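Sugar-binding transcriptional regulator, LacI family (Enterococcus faecalis, PDB 3CS3) probably regulates transcription by binding DNA in response to a sugar, as LacI-family proteins do. Local coordinates at residues A16-S21 against L64-P69; G29-L34 against Y39-C44; D87-T90 against R96-L99; A106-E111 against I257-I262; G191-V196 against P223-I228. One frame throughout, in Å; residues are numbered along the deposited sequence.

Interaction 1. Residues A16-S21 against L64-P69; sequences ADYGGS and LDWTFP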
# COMPACT_ATOMS: atom_id res chain seq x y z
N ALA A 16 -8.50 2.52 6.18
CA ALA A 16 -9.33 1.33 6.06
C ALA A 16 -8.60 0.13 5.46
O ALA A 16 -9.04 -1.01 5.60
CB ALA A 16 -10.56 1.65 5.26
N ASP A 17 -7.47 0.41 4.80
CA ASP A 17 -6.70 -0.58 4.03
C ASP A 17 -7.44 -1.30 2.89
O ASP A 17 -7.31 -2.52 2.71
CB ASP A 17 -5.89 -1.55 4.91
CG ASP A 17 -4.42 -1.16 5.01
OD1 ASP A 17 -3.56 -2.04 4.80
OD2 ASP A 17 -4.12 0.02 5.29
N TYR A 18 -8.24 -0.54 2.16
CA TYR A 18 -8.45 -0.83 0.75
C TYR A 18 -7.49 0.06 -0.04
O TYR A 18 -6.59 -0.45 -0.72
CB TYR A 18 -9.92 -0.65 0.27
CG TYR A 18 -10.75 0.44 0.92
CD1 TYR A 18 -11.73 0.12 1.86
CD2 TYR A 18 -10.61 1.78 0.55
CE1 TYR A 18 -12.52 1.10 2.44
CE2 TYR A 18 -11.39 2.78 1.14
CZ TYR A 18 -12.34 2.44 2.08
OH TYR A 18 -13.11 3.42 2.66
N GLY A 19 -7.62 1.37 0.14
CA GLY A 19 -7.04 2.39 -0.72
C GLY A 19 -5.54 2.54 -0.84
O GLY A 19 -5.05 3.65 -1.07
N GLY A 20 -4.81 1.43 -0.73
CA GLY A 20 -3.35 1.40 -0.86
C GLY A 20 -2.85 1.82 -2.23
O GLY A 20 -1.65 1.98 -2.44
N SER A 21 -3.79 1.99 -3.16
CA SER A 21 -3.51 2.49 -4.48
C SER A 21 -3.35 4.02 -4.46
O SER A 21 -2.81 4.61 -5.40
CB SER A 21 -4.61 2.06 -5.45
OG SER A 21 -5.57 3.08 -5.67
N LEU A 64 -9.78 8.33 7.38
CA LEU A 64 -10.27 7.82 6.11
C LEU A 64 -10.57 6.33 6.26
O LEU A 64 -9.78 5.48 5.87
CB LEU A 64 -9.27 8.10 4.98
CG LEU A 64 -9.48 7.63 3.53
CD1 LEU A 64 -10.94 7.55 3.09
CD2 LEU A 64 -8.71 8.53 2.59
N ASP A 65 -11.74 6.03 6.84
CA ASP A 65 -12.15 4.66 7.16
C ASP A 65 -13.65 4.64 7.41
O ASP A 65 -14.11 5.14 8.43
CB ASP A 65 -11.40 4.18 8.42
CG ASP A 65 -11.70 2.72 8.77
OD1 ASP A 65 -12.40 2.01 8.01
OD2 ASP A 65 -11.22 2.28 9.84
N TRP A 66 -14.40 4.02 6.49
CA TRP A 66 -15.86 3.98 6.57
C TRP A 66 -16.39 3.08 7.71
O TRP A 66 -17.54 3.22 8.13
CB TRP A 66 -16.48 3.56 5.23
CG TRP A 66 -16.27 2.11 4.90
CD1 TRP A 66 -15.16 1.55 4.35
CD2 TRP A 66 -17.19 1.03 5.13
NE1 TRP A 66 -15.33 0.20 4.21
CE2 TRP A 66 -16.56 -0.15 4.68
CE3 TRP A 66 -18.49 0.95 5.67
CZ2 TRP A 66 -17.19 -1.41 4.75
CZ3 TRP A 66 -19.11 -0.30 5.74
CH2 TRP A 66 -18.46 -1.46 5.28
N THR A 67 -15.55 2.16 8.18
CA THR A 67 -15.90 1.28 9.30
C THR A 67 -15.69 1.94 10.67
O THR A 67 -16.15 1.42 11.68
CB THR A 67 -15.12 -0.04 9.27
OG1 THR A 67 -13.72 0.22 9.43
CG2 THR A 67 -15.36 -0.79 7.98
N PHE A 68 -14.96 3.06 10.69
CA PHE A 68 -14.81 3.87 11.90
C PHE A 68 -16.14 4.59 12.10
O PHE A 68 -16.50 5.44 11.28
CB PHE A 68 -13.66 4.87 11.70
CG PHE A 68 -13.04 5.39 12.99
CD1 PHE A 68 -11.66 5.35 13.15
CD2 PHE A 68 -13.82 5.93 14.01
CE1 PHE A 68 -11.07 5.84 14.32
CE2 PHE A 68 -13.24 6.42 15.17
CZ PHE A 68 -11.87 6.38 15.33
N PRO A 69 -16.88 4.24 13.17
CA PRO A 69 -18.25 4.75 13.36
C PRO A 69 -18.26 6.22 13.74
O PRO A 69 -17.42 6.64 14.54
CB PRO A 69 -18.78 3.90 14.53
CG PRO A 69 -17.80 2.78 14.70
CD PRO A 69 -16.49 3.35 14.27
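Tyr-18 and Trp-66 meet rim to rim, neither ring lying over the face of the other, and this orientation gives the junction of two loops its character. The ring planes are inclined by 25°, yet the centroids of the phenol ring and the indole five-membered ring remain 5.6 Å apart because edges, not faces, approach. Tyr-18 CE1 comes within 3.3 Å of Trp-66 CD1, and Tyr-18 OH also touches that carbon. With its CG placed between the backbone N and the carbonyl carbon (chi1 72°), Trp-66 swings the indole back beside its own turn, where the methyl CG2 of Thr-67 lies over one face of the ring, 3.6 Å above the plane.

The second pairing sets a methyl against a carboxylate. Ala-16 CB rests 3.3 Å from Asp-65 OD1, an oxygen already occupied by its own loop. Thr-67 OG1 donates to Asp-65 OD1 over 2.6 Å from the syn side, while Thr-67 N reaches it from well above the carboxylate plane, both on the same face. The hydrogen bond from Thr-67 N makes an Asx turn within the type I turn from Asp-65 to Phe-68; the carboxylate thus takes two bonds from its own turn and presents OD1 to the Ala-16 methyl.

Glycerol bound near Tyr-18, probably from the crystallisation liquor, is consistent with a ligand cleft here, as expected in the periplasmic binding protein fold. The two loops follow the adjacent parallel strands 10-15 and 60-64 and lead into helices 23-35 and 70-78.

Interaction 2. Residues G29-L34 against Y39-C44; sequences GIKKGL and YEMIVC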
# COMPACT_ATOMS: atom_id res chain seq x y z
N GLY A 29 1.86 13.26 1.69
CA GLY A 29 1.34 14.61 1.77
C GLY A 29 1.00 15.02 3.19
O GLY A 29 1.26 16.16 3.59
N ILE A 30 0.40 14.09 3.94
CA ILE A 30 0.14 14.28 5.37
C ILE A 30 1.47 14.53 6.12
O ILE A 30 1.61 15.54 6.81
CB ILE A 30 -0.65 13.10 6.00
CG1 ILE A 30 -2.06 12.99 5.39
CG2 ILE A 30 -0.80 13.28 7.50
CD1 ILE A 30 -2.90 11.81 5.90
N LYS A 31 2.43 13.62 5.92
CA LYS A 31 3.77 13.72 6.51
C LYS A 31 4.46 15.07 6.28
O LYS A 31 4.96 15.67 7.23
CB LYS A 31 4.68 12.62 5.96
CG LYS A 31 4.94 11.47 6.92
CD LYS A 31 5.77 10.36 6.27
CE LYS A 31 7.11 10.87 5.70
NZ LYS A 31 8.13 11.17 6.75
N LYS A 32 4.46 15.52 5.02
CA LYS A 32 5.12 16.77 4.64
C LYS A 32 4.43 17.98 5.25
O LYS A 32 5.10 18.93 5.68
CB LYS A 32 5.19 16.90 3.11
CG LYS A 32 6.34 17.78 2.59
CD LYS A 32 5.91 19.23 2.35
CE LYS A 32 7.08 20.10 1.90
NZ LYS A 32 8.03 20.43 3.01
N GLY A 33 3.10 17.94 5.31
CA GLY A 33 2.32 19.03 5.88
C GLY A 33 2.49 19.12 7.39
O GLY A 33 2.53 20.22 7.95
N LEU A 34 2.59 17.97 8.04
CA LEU A 34 2.75 17.90 9.48
C LEU A 34 4.17 18.26 9.94
O LEU A 34 4.33 18.88 11.00
CB LEU A 34 2.36 16.52 10.02
CG LEU A 34 0.87 16.13 9.98
CD1 LEU A 34 0.70 14.74 10.56
CD2 LEU A 34 0.03 17.13 10.75
N TYR A 39 5.08 18.18 13.63
CA TYR A 39 4.21 17.07 14.01
C TYR A 39 4.62 15.81 13.28
O TYR A 39 5.24 15.86 12.22
CB TYR A 39 2.75 17.41 13.73
CG TYR A 39 2.03 18.03 14.90
CD1 TYR A 39 1.04 17.33 15.58
CD2 TYR A 39 2.34 19.32 15.33
CE1 TYR A 39 0.37 17.91 16.66
CE2 TYR A 39 1.68 19.90 16.41
CZ TYR A 39 0.70 19.19 17.07
OH TYR A 39 0.04 19.77 18.14
N GLU A 40 4.28 14.67 13.87
CA GLU A 40 4.49 13.38 13.24
C GLU A 40 3.20 12.58 13.22
O GLU A 40 2.21 12.96 13.85
CB GLU A 40 5.59 12.60 13.95
CG GLU A 40 7.00 13.01 13.54
CD GLU A 40 8.07 12.13 14.16
OE1 GLU A 40 7.90 11.73 15.34
OE2 GLU A 40 9.08 11.85 13.48
N MET A 41 3.22 11.47 12.51
CA MET A 41 2.01 10.71 12.30
C MET A 41 2.19 9.23 12.59
O MET A 41 3.26 8.66 12.36
CB MET A 41 1.47 11.01 10.89
CG MET A 41 1.25 9.83 9.98
SD MET A 41 1.39 10.38 8.28
CE MET A 41 2.21 8.95 7.56
N ILE A 42 1.17 8.62 13.17
CA ILE A 42 1.08 7.17 13.19
C ILE A 42 -0.16 6.72 12.42
O ILE A 42 -1.19 7.39 12.44
CB ILE A 42 1.11 6.55 14.62
CG1 ILE A 42 0.04 7.15 15.51
CG2 ILE A 42 2.50 6.73 15.22
CD1 ILE A 42 -0.88 6.12 16.13
N VAL A 43 -0.03 5.60 11.72
CA VAL A 43 -1.10 5.10 10.89
C VAL A 43 -1.65 3.82 11.52
O VAL A 43 -0.88 2.93 11.87
CB VAL A 43 -0.63 4.85 9.44
CG1 VAL A 43 -1.78 4.35 8.57
CG2 VAL A 43 -0.03 6.11 8.85
N CYS A 44 -2.97 3.76 11.67
CA CYS A 44 -3.63 2.57 12.20
C CYS A 44 -4.72 2.08 11.26
O CYS A 44 -5.44 2.87 10.66
CB CYS A 44 -4.21 2.85 13.58
SG CYS A 44 -2.95 3.27 14.78
O HOH W 1 5.49 14.52 9.76
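Leu-34 and Tyr-39 close the turn between helix and strand through both backbone and side chains. Tyr-39 N donates to Leu-34 O over 2.8 Å, coming from above the carbonyl plane, and the two CB atoms lie side by side. A water adds a second tie by donating to Lys-31 O and Tyr-39 O, each at 2.8 Å.

Further along, the apolar contact passes to Met-41. Leu-34 CD1 sits 3.8 Å from Met-41 CB, the side chains crossing at about a right angle. Met-41 SD meets Ile-30 CG2 at 3.7 Å. The bend at chi3 (143°) then turns CE against the aliphatic CG and CD of Lys-31. Sulfur and methyl thus fit between a buried branched residue and the stem of an exposed lysine.

Outside this shell, Leu-27 also packs on Met-41, and Glu-40 forms a salt bridge with Lys-48 of the second subunit. Val-43 and Cys-44 pair antiparallel with a strand of that subunit, extending the sheet across the dimer interface. Within the chain, the axes of helix 29-34 and strand 40-44 run at 152°, nearly antiparallel, in the beta-alpha-beta unit made of strand 10-15, helix 23-35 and strand 40-45.

Interaction 3. Residues D87-T90 against R96-L99; sequences DRTT and RQVL. With SO4 (sulfate ion), chain E; SO4 (sulfate ion), chain B.
Gln-97 reaches from its strand to the loop at Thr-90, and its extended chain can be followed outward atom by atom. From CB, chi1 of -50° sets CG beside the backbone N and anti to the carbonyl carbon, pointing the chain at the loop. CG then lies 3.8 Å from both Arg-88 O and Thr-90 CG2. CD passes close to Thr-89 CA. At the tip, OE1 accepts from Thr-90 N over 2.8 Å with an N-H...O angle of 163°, the donor standing above the amide plane, while NE2 faces the methyl CG2 of Thr-89.

Two residues on, Leu-99 CD2 lies against the carbonyl oxygen Arg-88 O at 3.4 Å, and its CD1 makes the methyl contact with Thr-89 CG2. Within the loop Arg-88 grips Asp-87 side-on, NE to OD1 at 2.8 Å and NH1 to OD2 at 2.6 Å, which probably limits the motion of both side chains. Asp-87 OD2 also accepts from Asp-65 N, tying the pair to the loop after strand 60-64.

Arg-96 turns the other way and meets two sulfate ions, probably from the crystallisation liquor; NH2 donates to both and NH1 to one. The chemistry divides accordingly: a neutral amide pins the loop backbone, a salt bridge probably balances the buried Asp-87 charge, and the outward guanidinium is suited to hold anions, though no biological ligand need be implied.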
# COMPACT_ATOMS: atom_id res chain seq x y z
N ASP A 87 -13.80 11.25 4.71
CA ASP A 87 -14.66 10.17 4.24
C ASP A 87 -16.15 10.39 4.47
O ASP A 87 -16.96 9.55 4.07
CB ASP A 87 -14.23 8.84 4.90
CG ASP A 87 -14.30 8.87 6.43
OD1 ASP A 87 -14.60 9.93 7.03
OD2 ASP A 87 -14.07 7.82 7.04
N ARG A 88 -16.50 11.50 5.12
CA ARG A 88 -17.89 11.79 5.51
C ARG A 88 -18.09 13.27 5.83
O ARG A 88 -17.11 14.02 5.97
CB ARG A 88 -18.29 10.95 6.73
CG ARG A 88 -17.65 11.39 8.04
CD ARG A 88 -17.71 10.27 9.06
NE ARG A 88 -16.68 9.27 8.80
CZ ARG A 88 -16.59 8.11 9.43
NH1 ARG A 88 -15.60 7.28 9.13
NH2 ARG A 88 -17.46 7.78 10.37
N THR A 89 -19.35 13.69 5.93
CA THR A 89 -19.68 15.06 6.33
C THR A 89 -20.01 15.11 7.82
O THR A 89 -20.39 14.11 8.42
CB THR A 89 -20.87 15.66 5.55
OG1 THR A 89 -22.03 14.82 5.72
CG2 THR A 89 -20.55 15.80 4.07
N THR A 90 -19.87 16.30 8.39
CA THR A 90 -20.06 16.50 9.82
C THR A 90 -20.57 17.91 10.09
O THR A 90 -20.46 18.80 9.24
CB THR A 90 -18.74 16.25 10.58
OG1 THR A 90 -18.99 16.28 11.99
CG2 THR A 90 -17.68 17.29 10.22
N ARG A 96 -13.50 18.86 11.09
CA ARG A 96 -13.54 19.47 9.76
C ARG A 96 -13.49 18.41 8.68
O ARG A 96 -13.15 17.26 8.95
CB ARG A 96 -12.40 20.47 9.59
CG ARG A 96 -12.50 21.67 10.50
CD ARG A 96 -13.76 22.51 10.25
NE ARG A 96 -13.66 23.75 11.02
CZ ARG A 96 -14.15 23.90 12.25
NH1 ARG A 96 -14.80 22.91 12.84
NH2 ARG A 96 -13.98 25.05 12.88
N GLN A 97 -13.81 18.80 7.44
CA GLN A 97 -13.86 17.87 6.31
C GLN A 97 -12.90 18.26 5.21
O GLN A 97 -12.84 19.42 4.83
CB GLN A 97 -15.26 17.84 5.69
CG GLN A 97 -16.41 17.66 6.64
CD GLN A 97 -17.73 18.17 6.06
OE1 GLN A 97 -18.73 18.26 6.77
NE2 GLN A 97 -17.73 18.50 4.77
N VAL A 98 -12.13 17.30 4.71
CA VAL A 98 -11.41 17.47 3.45
C VAL A 98 -11.81 16.32 2.53
O VAL A 98 -11.25 15.23 2.60
CB VAL A 98 -9.86 17.56 3.60
CG1 VAL A 98 -9.23 17.93 2.26
CG2 VAL A 98 -9.47 18.59 4.64
N LEU A 99 -12.79 16.58 1.67
CA LEU A 99 -13.45 15.52 0.91
C LEU A 99 -13.14 15.58 -0.57
O LEU A 99 -12.83 16.65 -1.10
CB LEU A 99 -14.97 15.60 1.11
CG LEU A 99 -15.51 15.63 2.54
CD1 LEU A 99 -17.02 15.71 2.51
CD2 LEU A 99 -15.06 14.41 3.33
S SO4 E . -13.67 27.70 10.62
O1 SO4 E . -14.27 26.75 9.68
O2 SO4 E . -12.58 27.06 11.34
O3 SO4 E . -13.17 28.86 9.89
O4 SO4 E . -14.70 28.13 11.57
S SO4 B . -14.85 24.50 16.23
O1 SO4 B . -15.60 24.90 17.42
O2 SO4 B . -13.81 23.55 16.62
O3 SO4 B . -15.76 23.87 15.28
O4 SO4 B . -14.23 25.67 15.62

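Interaction 4. Residues A106-E111 against I257-I262; sequences ATQAIE and IYTRFI. With SO4 (sulfate ion), chain C.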
# COMPACT_ATOMS: atom_id res chain seq x y z
N ALA A 106 -17.86 11.70 -10.47
CA ALA A 106 -18.84 10.77 -11.03
C ALA A 106 -19.53 11.35 -12.27
O ALA A 106 -19.82 10.61 -13.20
CB ALA A 106 -19.85 10.34 -9.99
N THR A 107 -19.76 12.67 -12.28
CA THR A 107 -20.33 13.36 -13.44
C THR A 107 -19.40 13.27 -14.64
O THR A 107 -19.84 13.00 -15.75
CB THR A 107 -20.64 14.86 -13.14
OG1 THR A 107 -21.64 14.94 -12.12
CG2 THR A 107 -21.15 15.59 -14.37
N GLN A 108 -18.11 13.48 -14.41
CA GLN A 108 -17.11 13.40 -15.47
C GLN A 108 -16.95 11.99 -16.04
O GLN A 108 -16.70 11.83 -17.23
CB GLN A 108 -15.77 13.96 -15.00
CG GLN A 108 -15.72 15.49 -15.00
CD GLN A 108 -14.50 16.04 -14.28
OE1 GLN A 108 -13.64 16.68 -14.89
NE2 GLN A 108 -14.42 15.80 -12.98
N ALA A 109 -17.11 10.97 -15.20
CA ALA A 109 -17.02 9.59 -15.65
C ALA A 109 -18.27 9.16 -16.40
O ALA A 109 -18.18 8.54 -17.45
CB ALA A 109 -16.78 8.66 -14.49
N ILE A 110 -19.42 9.50 -15.84
CA ILE A 110 -20.70 9.07 -16.39
C ILE A 110 -21.06 9.82 -17.69
O ILE A 110 -21.84 9.32 -18.50
CB ILE A 110 -21.81 9.12 -15.30
CG1 ILE A 110 -22.73 7.91 -15.40
CG2 ILE A 110 -22.56 10.44 -15.33
CD1 ILE A 110 -22.14 6.66 -14.75
N GLU A 111 -20.45 10.99 -17.87
CA GLU A 111 -20.56 11.79 -19.09
C GLU A 111 -19.94 11.06 -20.27
O GLU A 111 -20.39 11.23 -21.40
CB GLU A 111 -19.80 13.10 -18.89
CG GLU A 111 -20.21 14.25 -19.77
CD GLU A 111 -19.55 15.55 -19.35
OE1 GLU A 111 -18.31 15.66 -19.49
OE2 GLU A 111 -20.26 16.46 -18.87
N ILE A 257 -11.47 18.46 -2.70
CA ILE A 257 -10.37 18.14 -3.59
C ILE A 257 -10.97 17.84 -4.96
O ILE A 257 -11.78 16.93 -5.10
CB ILE A 257 -9.53 16.95 -3.04
CG1 ILE A 257 -8.88 17.32 -1.69
CG2 ILE A 257 -8.50 16.44 -4.07
CD1 ILE A 257 -7.86 18.48 -1.75
N TYR A 258 -10.57 18.62 -5.97
CA TYR A 258 -11.24 18.56 -7.27
C TYR A 258 -10.58 17.59 -8.23
O TYR A 258 -9.41 17.24 -8.08
CB TYR A 258 -11.45 19.97 -7.85
CG TYR A 258 -12.42 20.77 -7.00
CD1 TYR A 258 -13.79 20.53 -7.10
CD2 TYR A 258 -11.98 21.71 -6.07
CE1 TYR A 258 -14.70 21.23 -6.31
CE2 TYR A 258 -12.89 22.41 -5.26
CZ TYR A 258 -14.25 22.17 -5.40
OH TYR A 258 -15.17 22.84 -4.63
N THR A 259 -11.37 17.12 -9.19
CA THR A 259 -11.01 15.98 -10.02
C THR A 259 -10.99 16.27 -11.52
O THR A 259 -11.50 17.30 -11.98
CB THR A 259 -12.00 14.80 -9.79
OG1 THR A 259 -13.32 15.21 -10.17
CG2 THR A 259 -12.01 14.34 -8.33
N ARG A 260 -10.39 15.35 -12.28
CA ARG A 260 -10.39 15.39 -13.74
C ARG A 260 -10.42 13.98 -14.30
O ARG A 260 -9.92 13.04 -13.67
CB ARG A 260 -9.17 16.17 -14.27
CG ARG A 260 -7.83 15.46 -14.16
CD ARG A 260 -6.66 16.42 -14.34
NE ARG A 260 -5.45 15.73 -14.80
CZ ARG A 260 -4.55 15.14 -14.02
NH1 ARG A 260 -4.70 15.13 -12.70
NH2 ARG A 260 -3.50 14.54 -14.56
N PHE A 261 -11.02 13.82 -15.48
CA PHE A 261 -11.02 12.54 -16.18
C PHE A 261 -9.71 12.35 -16.94
O PHE A 261 -9.20 13.28 -17.57
CB PHE A 261 -12.24 12.44 -17.13
CG PHE A 261 -12.20 11.23 -18.05
CD1 PHE A 261 -12.39 9.95 -17.54
CD2 PHE A 261 -11.98 11.38 -19.41
CE1 PHE A 261 -12.35 8.83 -18.38
CE2 PHE A 261 -11.94 10.27 -20.26
CZ PHE A 261 -12.12 8.99 -19.73
N ILE A 262 -9.15 11.15 -16.85
CA ILE A 262 -7.94 10.80 -17.58
C ILE A 262 -8.27 9.66 -18.52
O ILE A 262 -8.66 8.57 -18.08
CB ILE A 262 -6.77 10.40 -16.64
CG1 ILE A 262 -6.30 11.60 -15.82
CG2 ILE A 262 -5.60 9.77 -17.44
CD1 ILE A 262 -4.92 11.44 -15.22
S SO4 C . -14.22 24.34 -1.51
O1 SO4 C . -14.44 24.68 -2.90
O2 SO4 C . -14.13 25.56 -0.70
O3 SO4 C . -15.31 23.52 -0.99
O4 SO4 C . -12.96 23.61 -1.45
O HOH W 2 -11.72 16.04 -16.82
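Gln-108 NE2 turns toward Thr-259 and is shared between two carbonyls: it donates to Gly-104 O, one turn back on its own helix, and weakly to Thr-259 O at 3.4 Å. Thr-259 OG1 lies nearby, 3.1 Å from Gln-108 NE2. The other end of the same amide is held through solvent. A water donates to Gln-108 OE1 over 2.8 Å and accepts from Phe-261 N at 2.7 Å, so the amide addresses the strand both directly and through the water. With one bond on NE2 back to the helix and another to water on OE1, rotation about CG-CD is probably restricted.

The chain that delivers it is straight beyond CG. Its chi1 of -79° leaves CG anti to the carbonyl carbon, and the amide arrives obliquely across Thr-259. Behind it the apolar contact is thin, Gln-108 CB standing 4.4 Å from Phe-261 CB. Arg-260 points away from the helix, one face of its guanidinium overlain near the rim by Ile-262 CG1. Just before Thr-259, Tyr-258 OH donates to a sulfate oxygen, O1, at 2.6 Å, an ion probably left from crystallisation.

Helix 102-115 follows strand 95-100, and its Ala-109 and Ile-110 rest on Phe-182 of strand 179-183 in the second sheet. Strand 255-262 runs between strands 95-100 and 227-229 of the first sheet. This mostly polar surface contact is consistent with a place near the crossover between the lobes, as in this fold.

Interaction 5. Residues G191-V196 against P223-I228; sequences GVYKYV and PRLATI
Pro-223, which follows a cis peptide bond, begins the contact by offering its carbonyl to Tyr-193. The phenol OH donates to Pro-223 O over 2.7 Å, with a C=O...O angle of 146° and the donor tilted 34° from the carbonyl plane; the oxygen lies near the plane of the tyrosine ring, at its edge. The pyrrolidine ring adds a looser touch, its CD 4.1 Å from Tyr-193 CE2. The hydrogen bond to Pro-223 O gives the hydroxyl of this buried residue a polar partner.

Arg-224 comes next, its CB directed away from the helix. The closest approach of its backbone to the tyrosine is through the carbonyl carbon, 4.0 Å from Tyr-193 OH, while its guanidinium is held by Asn-214 through NH2. Within the loop, Arg-224 NE bonds weakly to Leu-225 O.

Leu-225 turns back toward the tyrosine. Its CG is anti to the backbone N (chi1 174°), and CD1 comes to the ring edge, 4.0 Å from Tyr-193 CE1, while CA and CB border the hydroxyl. Both residues also pack on Ile-209 of strand 207-210. The helix bearing Tyr-193, 186-196, connects the adjacent parallel strands 179-183 and 207-210 in a beta-alpha-beta unit of the second lobe of this periplasmic binding protein fold.

Past Leu-225 the chain leaves the tyrosine and enters strand 227-229. Thr-227 OG1 bonds with Asp-186 OD1, at the start of the same helix that carries Tyr-193.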
# COMPACT_ATOMS: atom_id res chain seq x y z
N GLY A 191 -9.44 -5.63 -10.11
CA GLY A 191 -10.13 -6.90 -9.89
C GLY A 191 -10.90 -7.40 -11.10
O GLY A 191 -10.92 -8.59 -11.37
N VAL A 192 -11.52 -6.47 -11.83
CA VAL A 192 -12.21 -6.80 -13.08
C VAL A 192 -11.21 -7.25 -14.15
O VAL A 192 -11.44 -8.26 -14.81
CB VAL A 192 -13.12 -5.63 -13.58
CG1 VAL A 192 -13.74 -5.94 -14.94
CG2 VAL A 192 -14.22 -5.34 -12.57
N TYR A 193 -10.09 -6.52 -14.29
CA TYR A 193 -8.98 -6.92 -15.16
C TYR A 193 -8.50 -8.35 -14.89
O TYR A 193 -8.29 -9.12 -15.83
CB TYR A 193 -7.78 -5.98 -15.00
CG TYR A 193 -7.79 -4.75 -15.86
CD1 TYR A 193 -8.66 -3.69 -15.60
CD2 TYR A 193 -6.90 -4.62 -16.92
CE1 TYR A 193 -8.65 -2.54 -16.39
CE2 TYR A 193 -6.88 -3.48 -17.71
CZ TYR A 193 -7.76 -2.44 -17.44
OH TYR A 193 -7.75 -1.31 -18.22
N LYS A 194 -8.34 -8.68 -13.61
CA LYS A 194 -7.91 -10.01 -13.18
C LYS A 194 -8.78 -11.14 -13.73
O LYS A 194 -8.25 -12.09 -14.32
CB LYS A 194 -7.85 -10.11 -11.65
CG LYS A 194 -6.45 -10.16 -11.06
CD LYS A 194 -5.82 -8.78 -10.88
CE LYS A 194 -4.41 -8.92 -10.29
NZ LYS A 194 -3.97 -7.70 -9.56
N TYR A 195 -10.09 -11.02 -13.56
CA TYR A 195 -11.03 -12.05 -14.04
C TYR A 195 -11.12 -12.12 -15.56
O TYR A 195 -11.24 -13.21 -16.12
CB TYR A 195 -12.42 -11.86 -13.42
CG TYR A 195 -13.38 -12.97 -13.77
CD1 TYR A 195 -14.31 -12.82 -14.81
CD2 TYR A 195 -13.35 -14.19 -13.09
CE1 TYR A 195 -15.18 -13.85 -15.14
CE2 TYR A 195 -14.21 -15.22 -13.42
CZ TYR A 195 -15.13 -15.04 -14.45
OH TYR A 195 -15.99 -16.06 -14.77
N VAL A 196 -11.07 -10.96 -16.22
CA VAL A 196 -11.15 -10.89 -17.68
C VAL A 196 -9.91 -11.51 -18.35
O VAL A 196 -10.00 -12.06 -19.46
CB VAL A 196 -11.45 -9.44 -18.16
CG1 VAL A 196 -11.29 -9.27 -19.67
CG2 VAL A 196 -12.87 -9.04 -17.76
N PRO A 223 -5.14 -2.71 -21.40
CA PRO A 223 -4.77 -1.33 -21.75
C PRO A 223 -4.92 -0.37 -20.56
O PRO A 223 -5.43 -0.77 -19.52
CB PRO A 223 -5.78 -0.99 -22.84
CG PRO A 223 -7.00 -1.75 -22.46
CD PRO A 223 -6.52 -3.02 -21.81
N ARG A 224 -4.47 0.88 -20.73
CA ARG A 224 -4.47 1.88 -19.65
C ARG A 224 -5.87 2.15 -19.12
O ARG A 224 -6.81 2.41 -19.89
CB ARG A 224 -3.76 3.18 -20.12
CG ARG A 224 -4.34 4.50 -19.62
CD ARG A 224 -3.50 5.22 -18.57
NE ARG A 224 -4.07 5.14 -17.23
CZ ARG A 224 -3.92 6.06 -16.28
NH1 ARG A 224 -3.21 7.16 -16.50
NH2 ARG A 224 -4.47 5.88 -15.09
N LEU A 225 -6.02 2.03 -17.81
CA LEU A 225 -7.31 2.19 -17.15
C LEU A 225 -7.73 3.66 -17.12
O LEU A 225 -7.11 4.48 -16.44
CB LEU A 225 -7.28 1.60 -15.74
CG LEU A 225 -8.51 1.81 -14.84
CD1 LEU A 225 -9.77 1.17 -15.42
CD2 LEU A 225 -8.23 1.26 -13.45
N ALA A 226 -8.77 3.97 -17.89
CA ALA A 226 -9.43 5.28 -17.87
C ALA A 226 -10.00 5.51 -16.47
O ALA A 226 -10.56 4.59 -15.86
CB ALA A 226 -10.53 5.34 -18.91
N THR A 227 -9.84 6.72 -15.96
CA THR A 227 -10.03 6.94 -14.53
C THR A 227 -10.26 8.40 -14.18
O THR A 227 -10.10 9.28 -15.02
CB THR A 227 -8.81 6.40 -13.71
OG1 THR A 227 -9.10 6.46 -12.30
CG2 THR A 227 -7.54 7.21 -14.02
N ILE A 228 -10.66 8.63 -12.93
CA ILE A 228 -10.82 9.98 -12.40
C ILE A 228 -9.66 10.28 -11.45
O ILE A 228 -9.44 9.58 -10.46
CB ILE A 228 -12.17 10.14 -11.67
CG1 ILE A 228 -13.36 9.72 -12.57
CG2 ILE A 228 -12.33 11.55 -11.14
CD1 ILE A 228 -13.62 10.64 -13.78

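How the interactions relate
From the N terminus, the chain opens interaction 1 after strand 10-15 and forms interaction 2, the short turn from helix 23-35 into strand 40-45, nested inside the larger loop, before 64-69 closes it. Interaction 3 follows in series as a short loop into strand 95-100; it touches interaction 1, where Phe-68 O meets Arg-88 NH2. Interaction 4 opens on helix 102-115 and closes 146 residues later, enclosing interaction 5. Strands of interactions 3 and 4 are sheet neighbours; those of 4 and 5 join antiparallel at Ile-262 and Thr-227. Interactions 1 to 3 belong to the first lobe; interaction 4 sets strand 255-262 against helix 102-115, and interaction 5 fastens helix 186-196 to the loop leading into strand 227-229.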